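Local structure of deferrochelatase (Vibrio cholerae, 5DE0) at residues B[261-264]-B[265-269]. The protein binds heme b and probably acts as a peroxidase of the dye-decolorizing (DyP-type) family. Numbering follows the deposited sequence.
With HEM (protoporphyrin IX containing Fe), chain F.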
loop_
_atom_site.group_PDB
_atom_site.type_symbol
_atom_site.label_atom_id
_atom_site.label_comp_id
_atom_site.label_asym_id
_atom_site.label_seq_id
_atom_site.Cartn_x
_atom_site.Cartn_y
_atom_site.Cartn_z
ATOM N N THR B 261 -23.934 -3.760 20.302
ATOM C CA THR B 261 -24.743 -2.621 20.720
ATOM C C THR B 261 -24.464 -1.394 19.856
ATOM O O THR B 261 -25.393 -0.719 19.408
ATOM C CB THR B 261 -24.497 -2.265 22.197
ATOM O OG1 THR B 261 -24.698 -3.429 23.007
ATOM C CG2 THR B 261 -25.452 -1.170 22.646
ATOM N N MET B 262 -23.185 -1.115 19.623
ATOM C CA MET B 262 -22.782 0.018 18.795
ATOM C C MET B 262 -23.251 -0.143 17.351
ATOM O O MET B 262 -23.727 0.809 16.735
ATOM C CB MET B 262 -21.261 0.197 18.822
ATOM C CG MET B 262 -20.691 0.544 20.184
ATOM S SD MET B 262 -18.890 0.585 20.165
ATOM C CE MET B 262 -18.535 0.856 21.894
ATOM N N LEU B 263 -23.114 -1.354 16.818
ATOM C CA LEU B 263 -23.499 -1.629 15.437
ATOM C C LEU B 263 -25.013 -1.549 15.242
ATOM O O LEU B 263 -25.490 -1.031 14.232
ATOM C CB LEU B 263 -22.981 -3.003 15.003
ATOM C CG LEU B 263 -21.479 -3.089 14.724
ATOM C CD1 LEU B 263 -21.045 -4.536 14.543
ATOM C CD2 LEU B 263 -21.113 -2.264 13.499
ATOM N N GLU B 264 -25.764 -2.065 16.209
ATOM C CA GLU B 264 -27.221 -2.003 16.154
ATOM C C GLU B 264 -27.709 -0.566 16.314
ATOM O O GLU B 264 -28.776 -0.200 15.815
ATOM C CB GLU B 264 -27.841 -2.899 17.228
ATOM C CG GLU B 264 -27.795 -4.383 16.893
ATOM C CD GLU B 264 -28.318 -5.256 18.014
ATOM O OE1 GLU B 264 -28.570 -4.727 19.117
ATOM O OE2 GLU B 264 -28.478 -6.473 17.790
ATOM N N SER B 265 -26.915 0.242 17.009
ATOM C CA SER B 265 -27.219 1.658 17.176
ATOM C C SER B 265 -26.891 2.432 15.903
ATOM O O SER B 265 -27.608 3.357 15.523
ATOM C CB SER B 265 -26.445 2.235 18.362
ATOM O OG SER B 265 -26.670 3.626 18.495
ATOM N N MET B 266 -25.807 2.039 15.240
ATOM C CA MET B 266 -25.355 2.717 14.029
ATOM C C MET B 266 -26.241 2.411 12.829
ATOM O O MET B 266 -26.505 3.285 12.005
ATOM C CB MET B 266 -23.909 2.330 13.705
ATOM C CG MET B 266 -22.864 3.000 14.580
ATOM S SD MET B 266 -21.201 2.427 14.194
ATOM C CE MET B 266 -21.117 2.795 12.443
ATOM N N TYR B 267 -26.702 1.168 12.737
ATOM C CA TYR B 267 -27.423 0.719 11.552
ATOM C C TYR B 267 -28.938 0.674 11.751
ATOM O O TYR B 267 -29.644 -0.044 11.045
ATOM C CB TYR B 267 -26.901 -0.653 11.116
ATOM C CG TYR B 267 -25.565 -0.579 10.404
ATOM C CD1 TYR B 267 -25.501 -0.511 9.017
ATOM C CD2 TYR B 267 -24.372 -0.562 11.117
ATOM C CE1 TYR B 267 -24.288 -0.437 8.359
ATOM C CE2 TYR B 267 -23.151 -0.487 10.464
ATOM C CZ TYR B 267 -23.116 -0.425 9.086
ATOM O OH TYR B 267 -21.909 -0.352 8.431
ATOM N N GLY B 268 -29.426 1.450 12.713
ATOM C CA GLY B 268 -30.853 1.668 12.877
ATOM C C GLY B 268 -31.671 0.525 13.452
ATOM O O GLY B 268 -32.889 0.491 13.284
ATOM N N VAL B 269 -31.014 -0.407 14.135
ATOM C CA VAL B 269 -31.721 -1.517 14.769
ATOM C C VAL B 269 -32.293 -1.091 16.119
ATOM O O VAL B 269 -33.398 -1.490 16.492
ATOM C CB VAL B 269 -30.800 -2.737 14.962
ATOM C CG1 VAL B 269 -31.522 -3.840 15.728
ATOM C CG2 VAL B 269 -30.312 -3.251 13.618
HETATM C CHA HEM F . -15.107 7.648 17.886
HETATM C CHB HEM F . -16.671 3.069 17.538
HETATM C CHC HEM F . -16.664 3.392 12.684
HETATM C CHD HEM F . -14.299 7.610 13.053
HETATM C C1A HEM F . -15.535 6.381 18.218
HETATM C C2A HEM F . -15.705 5.858 19.559
HETATM C C3A HEM F . -16.134 4.595 19.461
HETATM C C4A HEM F . -16.252 4.273 18.055
HETATM C CMA HEM F . -16.454 3.633 20.627
HETATM C CAA HEM F . -15.438 6.634 20.867
HETATM C CBA HEM F . -16.777 7.068 21.461
HETATM C CGA HEM F . -16.546 7.966 22.646
HETATM O O1A HEM F . -16.256 9.171 22.435
HETATM O O2A HEM F . -16.659 7.474 23.796
HETATM C C1B HEM F . -16.885 2.793 16.207
HETATM C C2B HEM F . -17.577 1.632 15.693
HETATM C C3B HEM F . -17.580 1.700 14.362
HETATM C C4B HEM F . -16.891 2.924 13.967
HETATM C CMB HEM F . -18.196 0.495 16.536
HETATM C CAB HEM F . -18.234 0.621 13.470
HETATM C CBB HEM F . -18.187 0.669 12.141
HETATM C C1C HEM F . -15.991 4.549 12.349
HETATM C C2C HEM F . -15.672 5.004 11.008
HETATM C C3C HEM F . -15.014 6.174 11.118
HETATM C C4C HEM F . -14.907 6.490 12.528
HETATM C CMC HEM F . -16.045 4.229 9.722
HETATM C CAC HEM F . -14.439 7.111 10.025
HETATM C CBC HEM F . -14.604 6.943 8.710
HETATM C C1D HEM F . -14.398 8.073 14.349
HETATM C C2D HEM F . -14.110 9.423 14.776
HETATM C C3D HEM F . -14.360 9.436 16.289
HETATM C C4D HEM F . -14.775 8.092 16.623
HETATM C CMD HEM F . -13.648 10.608 13.901
HETATM C CAD HEM F . -14.208 10.636 17.245
HETATM C CBD HEM F . -12.775 10.736 17.758
HETATM C CGD HEM F . -12.444 9.531 18.598
HETATM O O1D HEM F . -11.803 8.588 18.066
HETATM O O2D HEM F . -12.815 9.511 19.800
HETATM N NA HEM F . -15.878 5.385 17.326
HETATM N NB HEM F . -16.482 3.559 15.128
HETATM N NC HEM F . -15.511 5.482 13.248
HETATM N ND HEM F . -14.783 7.328 15.459
HETATM FE FE HEM F . -15.734 5.493 15.283
#
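Ser265 N reaches back one helical turn to Thr261 O (3.0 Å), while its hydroxyl OG bonds to Arg219 O on helix 216-220. Met266 repeats the backbone step, its N lying 2.8 Å from Met262 O. The side chains of these two methionines run toward the heme edge. Met266 SD lies 3.5 Å from the heme vinyl carbon CAB, and the bend at chi3 (56°) turns CE alongside the vinyl end CBB. Met262 stays extended and sets its CE 3.7 Å from the ring methyl CMA. Tyr267 gives the last i to i+4 bond, N to Leu263 O at 2.9 Å, and that same oxygen sits at the edge of the tyrosine ring, in its plane. The ring points the same way as Leu263, whose CD2 meets Tyr267 CE2 at 4.1 Å, and both side chains pack on strand 172-181. Gly268 takes a left-handed backbone conformation (phi 74°). The chain thereby turns back so that Val269 N bonds to Glu264 O (2.8 Å) in the carbonyl plane, and Val269 CB rests 3.7 Å from Glu264 CB. This 6→1 bond over a left-handed glycine recalls a Schellman C-cap, minus the 5→2 bond, ending a helix that lines the heme pocket.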